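Local coordinates for type IV pilus biogenesis protein PilB (Streptococcus sanguinis, PDB 7B7P) that is a bimodular minor pilin of type IV pili with a direct role in adhesion, carrying a von Willebrand factor A-like module with a metal-binding site, at residues 135-140 and 420-425; 307-312 and 337-342; 353-358 and 385-390. All coordinates share one frame; numbering follows the deposited sequence.

Interaction 1. Residues 135-140 and 420-425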
ATOM      1  N   GLN A 135     -14.594   3.704   7.562  1.00 81.35           N
ATOM      2  CA  GLN A 135     -13.194   3.732   7.967  1.00 79.15           C
ATOM      3  C   GLN A 135     -13.091   3.233   9.401  1.00 80.76           C
ATOM      4  O   GLN A 135     -12.925   4.002  10.348  1.00 79.23           O
ATOM      5  CB  GLN A 135     -12.615   5.129   7.809  1.00 80.52           C
ATOM      6  CG  GLN A 135     -12.628   5.605   6.394  1.00 86.29           C
ATOM      7  CD  GLN A 135     -12.937   7.073   6.285  1.00 95.33           C
ATOM      8  OE1 GLN A 135     -12.800   7.832   7.253  1.00 94.78           O
ATOM      9  NE2 GLN A 135     -13.359   7.493   5.097  1.00 99.70           N
ATOM     10  N   VAL A 136     -13.200   1.912   9.533  1.00 83.29           N
ATOM     11  CA  VAL A 136     -13.038   1.194  10.787  1.00 78.78           C
ATOM     12  C   VAL A 136     -11.843   0.266  10.624  1.00 78.02           C
ATOM     13  O   VAL A 136     -11.774  -0.495   9.657  1.00 77.79           O
ATOM     14  CB  VAL A 136     -14.313   0.413  11.158  1.00 81.40           C
ATOM     15  CG1 VAL A 136     -14.609  -0.657  10.110  1.00 84.04           C
ATOM     16  CG2 VAL A 136     -14.195  -0.201  12.542  1.00 76.05           C
ATOM     17  N   PHE A 137     -10.894   0.354  11.551  1.00 74.82           N
ATOM     18  CA  PHE A 137      -9.615  -0.326  11.435  1.00 76.30           C
ATOM     19  C   PHE A 137      -9.317  -1.027  12.741  1.00 75.93           C
ATOM     20  O   PHE A 137      -9.804  -0.628  13.802  1.00 75.52           O
ATOM     21  CB  PHE A 137      -8.479   0.650  11.114  1.00 76.14           C
ATOM     22  CG  PHE A 137      -8.816   1.614  10.022  1.00 74.01           C
ATOM     23  CD1 PHE A 137      -8.654   1.262   8.696  1.00 80.89           C
ATOM     24  CD2 PHE A 137      -9.319   2.868  10.318  1.00 77.47           C
ATOM     25  CE1 PHE A 137      -8.972   2.154   7.679  1.00 79.77           C
ATOM     26  CE2 PHE A 137      -9.640   3.762   9.307  1.00 76.09           C
ATOM     27  CZ  PHE A 137      -9.468   3.402   7.991  1.00 74.78           C
ATOM     28  N   SER A 138      -8.516  -2.077  12.653  1.00 76.20           N
ATOM     29  CA  SER A 138      -8.119  -2.830  13.826  1.00 77.97           C
ATOM     30  C   SER A 138      -6.615  -2.723  14.008  1.00 84.24           C
ATOM     31  O   SER A 138      -5.848  -2.904  13.053  1.00 85.24           O
ATOM     32  CB  SER A 138      -8.530  -4.289  13.717  1.00 80.22           C
ATOM     33  OG  SER A 138      -7.864  -5.035  14.710  1.00 78.82           O
ATOM     34  N   LYS A 139      -6.205  -2.414  15.237  1.00 85.15           N
ATOM     35  CA  LYS A 139      -4.811  -2.426  15.650  1.00 80.65           C
ATOM     36  C   LYS A 139      -4.592  -3.469  16.733  1.00 83.54           C
ATOM     37  O   LYS A 139      -3.791  -3.275  17.644  1.00 91.78           O
ATOM     38  CB  LYS A 139      -4.379  -1.043  16.129  1.00 77.79           C
ATOM     39  CG  LYS A 139      -4.212  -0.068  14.993  1.00 78.21           C
ATOM     40  CD  LYS A 139      -3.444   1.179  15.402  1.00 85.82           C
ATOM     41  CE  LYS A 139      -2.794   1.821  14.187  1.00 86.46           C
ATOM     42  NZ  LYS A 139      -2.263   3.171  14.475  1.00 95.72           N
ATOM     43  N   VAL A 140      -5.331  -4.572  16.655  1.00 84.81           N
ATOM     44  CA  VAL A 140      -5.227  -5.658  17.621  1.00 91.88           C
ATOM     45  C   VAL A 140      -4.273  -6.689  17.028  1.00 95.93           C
ATOM     46  O   VAL A 140      -4.628  -7.444  16.120  1.00 92.69           O
ATOM     47  CB  VAL A 140      -6.595  -6.262  17.952  1.00 95.28           C
ATOM     48  CG1 VAL A 140      -6.483  -7.202  19.152  1.00 97.05           C
ATOM     49  CG2 VAL A 140      -7.596  -5.156  18.238  1.00 84.83           C
ATOM     50  N   LEU A 420      -2.358   5.272   4.543  1.00 78.03           N
ATOM     51  CA  LEU A 420      -2.485   6.650   5.005  1.00 78.76           C
ATOM     52  C   LEU A 420      -3.338   6.736   6.267  1.00 85.69           C
ATOM     53  O   LEU A 420      -2.923   7.324   7.273  1.00 86.63           O
ATOM     54  CB  LEU A 420      -3.082   7.508   3.890  1.00 78.49           C
ATOM     55  CG  LEU A 420      -3.119   9.004   4.196  1.00 88.92           C
ATOM     56  CD1 LEU A 420      -1.704   9.548   4.382  1.00 89.51           C
ATOM     57  CD2 LEU A 420      -3.832   9.740   3.099  1.00 84.76           C
ATOM     58  N   TRP A 421      -4.543   6.160   6.224  1.00 84.71           N
ATOM     59  CA  TRP A 421      -5.393   6.109   7.410  1.00 84.79           C
ATOM     60  C   TRP A 421      -4.676   5.448   8.577  1.00 84.08           C
ATOM     61  O   TRP A 421      -4.707   5.950   9.706  1.00 86.94           O
ATOM     62  CB  TRP A 421      -6.695   5.370   7.085  1.00 84.41           C
ATOM     63  CG  TRP A 421      -7.703   6.301   6.550  1.00 83.59           C
ATOM     64  CD1 TRP A 421      -8.138   6.408   5.250  1.00 87.87           C
ATOM     65  CD2 TRP A 421      -8.380   7.313   7.287  1.00 90.79           C
ATOM     66  NE1 TRP A 421      -9.059   7.428   5.142  1.00 91.35           N
ATOM     67  CE2 TRP A 421      -9.224   7.998   6.382  1.00 94.80           C
ATOM     68  CE3 TRP A 421      -8.365   7.707   8.635  1.00 89.87           C
ATOM     69  CZ2 TRP A 421     -10.043   9.052   6.786  1.00 95.79           C
ATOM     70  CZ3 TRP A 421      -9.177   8.757   9.033  1.00 90.39           C
ATOM     71  CH2 TRP A 421     -10.005   9.417   8.113  1.00 93.82           C
ATOM     72  N   PHE A 422      -3.993   4.339   8.314  1.00 85.90           N
ATOM     73  CA  PHE A 422      -3.408   3.556   9.394  1.00 85.63           C
ATOM     74  C   PHE A 422      -2.254   4.280  10.069  1.00 89.77           C
ATOM     75  O   PHE A 422      -1.994   4.050  11.258  1.00 92.34           O
ATOM     76  CB  PHE A 422      -2.938   2.217   8.848  1.00 87.38           C
ATOM     77  CG  PHE A 422      -3.252   1.069   9.731  1.00 85.59           C
ATOM     78  CD1 PHE A 422      -2.444   0.778  10.813  1.00 88.82           C
ATOM     79  CD2 PHE A 422      -4.359   0.269   9.476  1.00 89.66           C
ATOM     80  CE1 PHE A 422      -2.736  -0.299  11.642  1.00 89.08           C
ATOM     81  CE2 PHE A 422      -4.661  -0.811  10.294  1.00 87.60           C
ATOM     82  CZ  PHE A 422      -3.848  -1.098  11.380  1.00 88.32           C
ATOM     83  N   VAL A 423      -1.545   5.138   9.337  1.00 87.38           N
ATOM     84  CA  VAL A 423      -0.370   5.796   9.900  1.00 90.64           C
ATOM     85  C   VAL A 423      -0.738   7.120  10.570  1.00 89.00           C
ATOM     86  O   VAL A 423      -0.106   7.510  11.559  1.00 87.12           O
ATOM     87  CB  VAL A 423       0.716   5.980   8.819  1.00 92.46           C
ATOM     88  CG1 VAL A 423       0.391   7.169   7.881  1.00 90.02           C
ATOM     89  CG2 VAL A 423       2.092   6.126   9.468  1.00 92.15           C
ATOM     90  N   SER A 424      -1.769   7.808  10.070  1.00 86.57           N
ATOM     91  CA  SER A 424      -2.327   8.921  10.820  1.00 88.23           C
ATOM     92  C   SER A 424      -2.993   8.453  12.110  1.00 89.53           C
ATOM     93  O   SER A 424      -3.200   9.258  13.024  1.00 90.27           O
ATOM     94  CB  SER A 424      -3.323   9.693   9.955  1.00 87.59           C
ATOM     95  OG  SER A 424      -2.878   9.798   8.608  1.00 86.89           O
ATOM     96  N   GLY A 425      -3.292   7.164  12.224  1.00 91.22           N
ATOM     97  CA  GLY A 425      -4.005   6.650  13.369  1.00 92.65           C
ATOM     98  C   GLY A 425      -3.271   6.819  14.683  1.00 95.65           C
ATOM     99  O   GLY A 425      -2.128   7.283  14.742  1.00100.32           O
TER

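Interaction 2. Residues 307-312 and 337-342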
ATOM      1  N   GLN A 307      25.244 -11.214 -33.048  1.00 86.56           N
ATOM      2  CA  GLN A 307      24.822 -11.347 -34.439  1.00 88.15           C
ATOM      3  C   GLN A 307      24.318 -12.757 -34.739  1.00 86.49           C
ATOM      4  O   GLN A 307      23.430 -12.942 -35.584  1.00 92.37           O
ATOM      5  CB  GLN A 307      25.966 -10.981 -35.385  1.00 89.78           C
ATOM      6  CG  GLN A 307      26.721  -9.656 -35.113  1.00 94.67           C
ATOM      7  CD  GLN A 307      25.895  -8.530 -34.457  1.00101.38           C
ATOM      8  OE1 GLN A 307      24.662  -8.514 -34.506  1.00104.02           O
ATOM      9  NE2 GLN A 307      26.598  -7.568 -33.851  1.00100.92           N
ATOM     10  N   GLY A 308      24.846 -13.765 -34.046  1.00 83.12           N
ATOM     11  CA  GLY A 308      24.464 -15.133 -34.354  1.00 82.94           C
ATOM     12  C   GLY A 308      23.704 -15.845 -33.255  1.00 88.45           C
ATOM     13  O   GLY A 308      23.589 -17.075 -33.275  1.00 90.70           O
ATOM     14  N   ALA A 309      23.177 -15.089 -32.296  1.00 84.06           N
ATOM     15  CA  ALA A 309      22.387 -15.686 -31.227  1.00 74.81           C
ATOM     16  C   ALA A 309      21.503 -14.643 -30.559  1.00 72.91           C
ATOM     17  O   ALA A 309      20.650 -14.986 -29.736  1.00 78.98           O
ATOM     18  CB  ALA A 309      23.295 -16.354 -30.193  1.00 79.57           C
ATOM     19  N   GLY A 310      21.722 -13.374 -30.887  1.00 74.47           N
ATOM     20  CA  GLY A 310      20.905 -12.286 -30.377  1.00 71.17           C
ATOM     21  C   GLY A 310      21.086 -11.975 -28.904  1.00 76.81           C
ATOM     22  O   GLY A 310      20.104 -11.617 -28.227  1.00 67.29           O
ATOM     23  N   ARG A 311      22.308 -12.097 -28.382  1.00 69.62           N
ATOM     24  CA  ARG A 311      22.509 -11.759 -26.979  1.00 72.23           C
ATOM     25  C   ARG A 311      23.959 -11.379 -26.692  1.00 76.89           C
ATOM     26  O   ARG A 311      24.887 -11.784 -27.399  1.00 74.19           O
ATOM     27  CB  ARG A 311      22.089 -12.907 -26.062  1.00 67.02           C
ATOM     28  CG  ARG A 311      22.851 -14.185 -26.269  1.00 69.91           C
ATOM     29  CD  ARG A 311      22.532 -15.120 -25.131  1.00 67.95           C
ATOM     30  NE  ARG A 311      23.272 -16.366 -25.191  1.00 71.01           N
ATOM     31  CZ  ARG A 311      22.840 -17.471 -25.791  1.00 78.71           C
ATOM     32  NH1 ARG A 311      21.665 -17.486 -26.416  1.00 73.96           N
ATOM     33  NH2 ARG A 311      23.595 -18.564 -25.774  1.00 80.01           N
ATOM     34  N   VAL A 312      24.125 -10.592 -25.634  1.00 72.04           N
ATOM     35  CA  VAL A 312      25.415 -10.234 -25.069  1.00 67.67           C
ATOM     36  C   VAL A 312      25.357 -10.481 -23.571  1.00 71.98           C
ATOM     37  O   VAL A 312      24.456  -9.985 -22.886  1.00 68.59           O
ATOM     38  CB  VAL A 312      25.776  -8.767 -25.356  1.00 69.17           C
ATOM     39  CG1 VAL A 312      27.065  -8.395 -24.657  1.00 66.44           C
ATOM     40  CG2 VAL A 312      25.874  -8.530 -26.861  1.00 71.81           C
ATOM     41  N   TYR A 337      15.916 -12.943 -27.529  1.00 60.71           N
ATOM     42  CA  TYR A 337      14.962 -14.039 -27.626  1.00 61.34           C
ATOM     43  C   TYR A 337      14.393 -14.488 -26.289  1.00 61.79           C
ATOM     44  O   TYR A 337      13.523 -15.364 -26.280  1.00 64.33           O
ATOM     45  CB  TYR A 337      15.622 -15.221 -28.329  1.00 64.16           C
ATOM     46  CG  TYR A 337      16.028 -14.842 -29.732  1.00 71.23           C
ATOM     47  CD1 TYR A 337      15.068 -14.603 -30.704  1.00 69.35           C
ATOM     48  CD2 TYR A 337      17.362 -14.658 -30.064  1.00 71.13           C
ATOM     49  CE1 TYR A 337      15.425 -14.239 -31.986  1.00 77.63           C
ATOM     50  CE2 TYR A 337      17.735 -14.297 -31.339  1.00 74.47           C
ATOM     51  CZ  TYR A 337      16.761 -14.087 -32.302  1.00 80.08           C
ATOM     52  OH  TYR A 337      17.123 -13.721 -33.571  1.00 82.45           O
ATOM     53  N   SER A 338      14.860 -13.918 -25.166  1.00 62.26           N
ATOM     54  CA  SER A 338      14.367 -14.241 -23.817  1.00 57.27           C
ATOM     55  C   SER A 338      14.309 -15.741 -23.557  1.00 59.20           C
ATOM     56  O   SER A 338      13.337 -16.250 -23.000  1.00 60.42           O
ATOM     57  CB  SER A 338      12.998 -13.604 -23.551  1.00 57.86           C
ATOM     58  OG  SER A 338      12.967 -12.239 -23.963  1.00 62.99           O
ATOM     59  N   ARG A 339      15.375 -16.448 -23.935  1.00 62.48           N
ATOM     60  CA  ARG A 339      15.485 -17.896 -23.764  1.00 64.76           C
ATOM     61  C   ARG A 339      16.688 -18.350 -22.930  1.00 66.51           C
ATOM     62  O   ARG A 339      16.670 -19.468 -22.404  1.00 71.40           O
ATOM     63  CB  ARG A 339      15.577 -18.576 -25.139  1.00 67.44           C
ATOM     64  CG  ARG A 339      16.816 -18.139 -25.908  1.00 67.09           C
ATOM     65  CD  ARG A 339      16.899 -18.763 -27.279  1.00 72.10           C
ATOM     66  NE  ARG A 339      17.919 -18.093 -28.087  1.00 76.54           N
ATOM     67  CZ  ARG A 339      18.310 -18.502 -29.292  1.00 77.87           C
ATOM     68  NH1 ARG A 339      17.761 -19.582 -29.849  1.00 81.10           N
ATOM     69  NH2 ARG A 339      19.239 -17.823 -29.943  1.00 72.60           N
ATOM     70  N   ASP A 340      17.723 -17.536 -22.804  1.00 63.70           N
ATOM     71  CA  ASP A 340      18.927 -17.920 -22.068  1.00 66.56           C
ATOM     72  C   ASP A 340      18.698 -17.777 -20.559  1.00 66.43           C
ATOM     73  O   ASP A 340      18.543 -16.658 -20.054  1.00 62.06           O
ATOM     74  CB  ASP A 340      20.083 -17.051 -22.540  1.00 63.60           C
ATOM     75  CG  ASP A 340      21.359 -17.331 -21.797  1.00 69.50           C
ATOM     76  OD1 ASP A 340      21.900 -18.447 -21.955  1.00 73.26           O
ATOM     77  OD2 ASP A 340      21.826 -16.424 -21.074  1.00 69.85           O
ATOM     78  N   SER A 341      18.707 -18.910 -19.841  1.00 60.52           N
ATOM     79  CA  SER A 341      18.438 -18.921 -18.401  1.00 63.83           C
ATOM     80  C   SER A 341      19.331 -17.961 -17.620  1.00 64.94           C
ATOM     81  O   SER A 341      18.857 -17.295 -16.690  1.00 62.97           O
ATOM     82  CB  SER A 341      18.600 -20.338 -17.836  1.00 67.79           C
ATOM     83  OG  SER A 341      17.352 -21.026 -17.819  1.00 68.01           O
ATOM     84  N   ILE A 342      20.619 -17.873 -17.980  1.00 65.29           N
ATOM     85  CA  ILE A 342      21.564 -17.032 -17.234  1.00 64.57           C
ATOM     86  C   ILE A 342      21.183 -15.565 -17.336  1.00 60.57           C
ATOM     87  O   ILE A 342      21.148 -14.836 -16.333  1.00 61.92           O
ATOM     88  CB  ILE A 342      23.000 -17.247 -17.740  1.00 71.24           C
ATOM     89  CG1 ILE A 342      23.492 -18.647 -17.381  1.00 74.55           C
ATOM     90  CG2 ILE A 342      23.920 -16.180 -17.175  1.00 65.31           C
ATOM     91  CD1 ILE A 342      23.798 -18.829 -15.948  1.00 86.49           C
TER

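Interaction 3. Residues 353-358 and 385-390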
ATOM      1  N   GLU A 353      19.393  -6.321  -6.583  1.00 58.45           N
ATOM      2  CA  GLU A 353      20.499  -5.490  -6.095  1.00 59.45           C
ATOM      3  C   GLU A 353      20.081  -4.030  -6.021  1.00 55.44           C
ATOM      4  O   GLU A 353      20.400  -3.343  -5.048  1.00 54.91           O
ATOM      5  CB  GLU A 353      21.742  -5.634  -6.975  1.00 55.92           C
ATOM      6  CG  GLU A 353      22.402  -6.970  -6.881  1.00 63.63           C
ATOM      7  CD  GLU A 353      22.632  -7.415  -5.432  1.00 72.36           C
ATOM      8  OE1 GLU A 353      23.355  -6.713  -4.700  1.00 79.28           O
ATOM      9  OE2 GLU A 353      22.077  -8.459  -5.022  1.00 76.49           O
ATOM     10  N   VAL A 354      19.325  -3.551  -7.017  1.00 51.82           N
ATOM     11  CA  VAL A 354      18.853  -2.169  -6.982  1.00 55.93           C
ATOM     12  C   VAL A 354      17.971  -1.936  -5.762  1.00 53.71           C
ATOM     13  O   VAL A 354      18.107  -0.928  -5.057  1.00 52.68           O
ATOM     14  CB  VAL A 354      18.113  -1.820  -8.287  1.00 57.19           C
ATOM     15  CG1 VAL A 354      17.303  -0.553  -8.096  1.00 51.27           C
ATOM     16  CG2 VAL A 354      19.100  -1.676  -9.449  1.00 51.74           C
ATOM     17  N   SER A 355      17.082  -2.884  -5.472  1.00 56.82           N
ATOM     18  CA  SER A 355      16.167  -2.730  -4.345  1.00 58.60           C
ATOM     19  C   SER A 355      16.918  -2.650  -3.021  1.00 53.29           C
ATOM     20  O   SER A 355      16.574  -1.843  -2.150  1.00 54.72           O
ATOM     21  CB  SER A 355      15.171  -3.895  -4.314  1.00 59.21           C
ATOM     22  OG  SER A 355      14.192  -3.669  -3.309  1.00 62.02           O
ATOM     23  N   LYS A 356      17.943  -3.474  -2.851  1.00 54.40           N
ATOM     24  CA  LYS A 356      18.712  -3.428  -1.608  1.00 59.61           C
ATOM     25  C   LYS A 356      19.435  -2.095  -1.440  1.00 57.96           C
ATOM     26  O   LYS A 356      19.538  -1.573  -0.330  1.00 66.53           O
ATOM     27  CB  LYS A 356      19.702  -4.585  -1.568  1.00 59.34           C
ATOM     28  CG  LYS A 356      19.076  -5.888  -1.121  1.00 66.06           C
ATOM     29  CD  LYS A 356      19.629  -7.053  -1.893  1.00 68.85           C
ATOM     30  CE  LYS A 356      21.024  -7.372  -1.463  1.00 73.11           C
ATOM     31  NZ  LYS A 356      21.299  -8.823  -1.731  1.00 82.35           N
ATOM     32  N   LYS A 357      19.928  -1.515  -2.523  1.00 59.28           N
ATOM     33  CA  LYS A 357      20.662  -0.269  -2.375  1.00 59.40           C
ATOM     34  C   LYS A 357      19.745   0.949  -2.252  1.00 61.88           C
ATOM     35  O   LYS A 357      20.037   1.858  -1.466  1.00 62.92           O
ATOM     36  CB  LYS A 357      21.620  -0.078  -3.545  1.00 59.32           C
ATOM     37  CG  LYS A 357      22.461   1.175  -3.404  1.00 60.49           C
ATOM     38  CD  LYS A 357      23.617   1.205  -4.369  1.00 58.25           C
ATOM     39  CE  LYS A 357      24.559   2.384  -4.051  1.00 60.72           C
ATOM     40  NZ  LYS A 357      25.746   2.316  -4.934  1.00 63.98           N
ATOM     41  N   PHE A 358      18.643   0.994  -3.006  1.00 52.44           N
ATOM     42  CA  PHE A 358      17.873   2.220  -3.173  1.00 54.32           C
ATOM     43  C   PHE A 358      16.500   2.196  -2.489  1.00 60.81           C
ATOM     44  O   PHE A 358      15.733   3.163  -2.618  1.00 56.43           O
ATOM     45  CB  PHE A 358      17.697   2.507  -4.672  1.00 50.42           C
ATOM     46  CG  PHE A 358      18.980   2.890  -5.383  1.00 60.56           C
ATOM     47  CD1 PHE A 358      19.506   4.169  -5.249  1.00 61.60           C
ATOM     48  CD2 PHE A 358      19.666   1.965  -6.172  1.00 57.24           C
ATOM     49  CE1 PHE A 358      20.682   4.530  -5.897  1.00 62.15           C
ATOM     50  CE2 PHE A 358      20.840   2.309  -6.814  1.00 59.18           C
ATOM     51  CZ  PHE A 358      21.351   3.604  -6.685  1.00 61.46           C
ATOM     52  N   ASP A 385       9.493 -11.092  -5.798  1.00 56.35           N
ATOM     53  CA  ASP A 385      10.141 -11.710  -4.648  1.00 58.96           C
ATOM     54  C   ASP A 385      11.593 -11.264  -4.525  1.00 61.36           C
ATOM     55  O   ASP A 385      12.077 -11.019  -3.415  1.00 60.53           O
ATOM     56  CB  ASP A 385      10.070 -13.233  -4.760  1.00 57.65           C
ATOM     57  CG  ASP A 385       8.651 -13.776  -4.652  1.00 68.77           C
ATOM     58  OD1 ASP A 385       7.720 -13.018  -4.269  1.00 71.40           O
ATOM     59  OD2 ASP A 385       8.475 -14.989  -4.930  1.00 74.70           O
ATOM     60  N   ARG A 386      12.312 -11.170  -5.652  1.00 56.99           N
ATOM     61  CA  ARG A 386      13.681 -10.667  -5.603  1.00 61.74           C
ATOM     62  C   ARG A 386      13.716  -9.209  -5.152  1.00 57.35           C
ATOM     63  O   ARG A 386      14.540  -8.831  -4.313  1.00 58.21           O
ATOM     64  CB  ARG A 386      14.373 -10.827  -6.959  1.00 55.99           C
ATOM     65  CG  ARG A 386      15.876 -10.922  -6.848  1.00 60.12           C
ATOM     66  CD  ARG A 386      16.281 -12.226  -6.183  1.00 59.92           C
ATOM     67  NE  ARG A 386      15.895 -13.332  -7.053  1.00 68.92           N
ATOM     68  CZ  ARG A 386      16.725 -13.899  -7.919  1.00 67.70           C
ATOM     69  NH1 ARG A 386      17.991 -13.477  -7.992  1.00 60.10           N
ATOM     70  NH2 ARG A 386      16.292 -14.879  -8.703  1.00 66.89           N
ATOM     71  N   ILE A 387      12.821  -8.374  -5.688  1.00 59.04           N
ATOM     72  CA  ILE A 387      12.731  -6.991  -5.216  1.00 56.73           C
ATOM     73  C   ILE A 387      12.477  -6.959  -3.705  1.00 58.82           C
ATOM     74  O   ILE A 387      12.959  -6.060  -3.004  1.00 59.02           O
ATOM     75  CB  ILE A 387      11.639  -6.228  -6.011  1.00 59.57           C
ATOM     76  CG1 ILE A 387      12.030  -6.062  -7.496  1.00 53.82           C
ATOM     77  CG2 ILE A 387      11.326  -4.851  -5.379  1.00 46.79           C
ATOM     78  CD1 ILE A 387      10.925  -5.359  -8.332  1.00 51.64           C
ATOM     79  N   GLY A 388      11.764  -7.962  -3.177  1.00 54.89           N
ATOM     80  CA  GLY A 388      11.486  -8.090  -1.751  1.00 53.41           C
ATOM     81  C   GLY A 388      12.713  -8.306  -0.875  1.00 59.55           C
ATOM     82  O   GLY A 388      12.660  -8.013   0.320  1.00 61.93           O
ATOM     83  N   GLU A 389      13.823  -8.787  -1.441  1.00 57.91           N
ATOM     84  CA  GLU A 389      15.079  -8.825  -0.692  1.00 61.75           C
ATOM     85  C   GLU A 389      15.508  -7.456  -0.183  1.00 62.87           C
ATOM     86  O   GLU A 389      16.302  -7.387   0.763  1.00 66.03           O
ATOM     87  CB  GLU A 389      16.206  -9.383  -1.554  1.00 64.66           C
ATOM     88  CG  GLU A 389      16.023 -10.844  -1.926  1.00 69.80           C
ATOM     89  CD  GLU A 389      17.210 -11.352  -2.703  1.00 78.54           C
ATOM     90  OE1 GLU A 389      17.961 -10.495  -3.247  1.00 80.34           O
ATOM     91  OE2 GLU A 389      17.397 -12.590  -2.764  1.00 76.76           O
ATOM     92  N   GLY A 390      15.024  -6.370  -0.793  1.00 54.86           N
ATOM     93  CA  GLY A 390      15.344  -5.062  -0.261  1.00 59.88           C
ATOM     94  C   GLY A 390      14.617  -4.671   1.020  1.00 67.41           C
ATOM     95  O   GLY A 390      14.779  -3.533   1.474  1.00 61.04           O
TER
HETATM   96  O   HOH W   1      19.261  -9.962  -5.493  1.00 65.51           O
HETATM   97  O   HOH W   2      17.555  -1.844   2.072  1.00 68.45           O

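Interaction 1. Residues 135-140 and 420-425
Trp421 has the side chain of Gln135 over one face of its indole. Gln135 CD sits 3.5 Å from Trp421 CZ2, toward the rim of the ring system. Phe137 and the five-membered ring of Trp421 lie nearly parallel, with planes 23° apart, but barely overlap. The close touch is therefore Phe137 CZ against Trp421 CB, at 3.5 Å. The Phe422 ring receives Ser138 O at its edge, 3.2 Å from Phe422 CZ. Lys139 runs past the same ring in the opposite direction, and its CE comes to 3.3 Å from Phe422 CE1. Its chain is extended beyond CG, which carries NZ to the C-terminal end of the helix. There NZ makes a weak hydrogen bond to Phe422 O, and its stronger partner is Pro426 O. Strand 136-139 is an outermost strand of the six-stranded sheet, probably that of the pilin module, and pairs in parallel with strand 32-36, where Phe34 stacks on Phe137. The axis of segment 420-424, the last part of helix 402-424, crosses that of the strand at -57°, 10.0 Å away at closest approach. Leu420 and Val423 pack on Leu276 of the von Willebrand-like module, so the contact probably joins the two modules.

Interaction 2. Residues 307-312 and 337-342
Arg339 and Tyr337 both reach Ala309 O from the turn that leads into helix 341-358. Asp340 is the N-cap of this helix. The opposing segment enters strand 311-314 of a small four-stranded antiparallel sheet, which also contains strand 332-335.

The tighter part centres on buried Gly310 and the carbonyl of Ala309. Ala309 O lies at the edge of the Tyr337 ring, near its plane and 3.3 Å from Tyr337 CD2. Gly310 CA comes to 3.9 Å from Tyr337 CE2. Its positive phi of 71° suits a glycine, and without a side chain the main chain can lie this close to the tyrosine. Arg339 NH2 donates to Ala309 O over 3.2 Å, with an N-H...O angle of 150°. The oxygen is near the guanidinium plane, but the donor is tilted from the carbonyl plane. The arm of Arg339 is extended from CG to NE, which brings the charged end across to the loop. Tyr337 and Arg339 are themselves exposed and form the solvent margin of the contact.

The looser part is the stack of Arg311 on Asp340, with separations of 4 Å and more. The guanidinium and carboxylate planes are only 7° apart. Arg311 NE and Asp340 OD1 are 4.1 Å apart, and no N-H points at the oxygen. The two probably attract by charge alone. Asp340 OD2 instead bonds to Thr343 OG1. Two like charges also come near each other, Arg311 NH1 and Arg339 NE at 4.1 Å; Asp340, close to Arg311, may offset them. Nearby Asp335 holds the turn through the backbone N atoms of Tyr337, Arg339 and Asp340. On the face of the Arg311 guanidinium opposite Asp340 lies Ala309 CB, 4.3 Å above the plane.

Interaction 3. Residues 353-358 and 385-390
Lys356 of helix 341-358 lies against Glu389 and Gly390 of segment 385-390. Both segments belong to the von Willebrand factor A-like fold, in which helices pack around a central, mostly parallel sheet. The backbones come very close here: the CA atoms of Lys356 and Gly390 are 4.0 Å apart.

From CB, the Lys356 chain turns so that CG is anti to the carbonyl carbon (chi1 -81°). This places CG over the main chain of the second segment, 3.7 Å from Glu389 O and 3.9 Å from Gly390 CA. CD then runs obliquely across the Glu389 side chain, with Glu389 CB and OE1 as its neighbours. Bends at chi2 and chi3 turn the rest of the chain back toward its own helix. At the tip, Lys356 NZ makes a salt bridge with Glu353 OE2, one turn earlier, with a weak hydrogen bond of 3.4 Å. Glu389 OE1 is 4.0 Å from Lys356 NZ, near enough for charge attraction but beyond a salt bridge. A water links the two acids, donating to Glu353 OE2 and, over 2.6 Å, to Glu389 OE1. The lysine and this water probably ease the closeness of the two carboxylates.

A second water donates to Lys356 O and, weakly, to Gly390 O. It joins the main chains beside the direct contact.

The inner side is buried and carries the direct bond. Ser355 touches Met266 of helix 258-270, while Ile387 CG2 packs beside its hydroxyl. Ile387 O is gripped twice, by the backbone N of Gly390 and by Ser355. Ser355 OG donates to Ile387 O over 2.7 Å, in the carbonyl plane and on a lone pair.

From the N terminus, the chain lays down most of the six-stranded sheet of what is probably the pilin module. Segment 135-140 forms one outer strand, and strand 148-152 completes the sheet. Interaction 1 closes only when 420-425, near the C terminus, meets 135-140. The large loop so formed holds both other contacts. Within it they come in series: interaction 2 closes between 307-312 and 337-342 before interaction 3 opens at 353-358 and closes at 385-390. None cross. Interaction 1 probably ties the two modules together. Interaction 2 joins the small antiparallel sheet to the start of helix 341-358. Interaction 3 joins the end of that shared helix to helix 380-388, with the two centres about 25 Å apart.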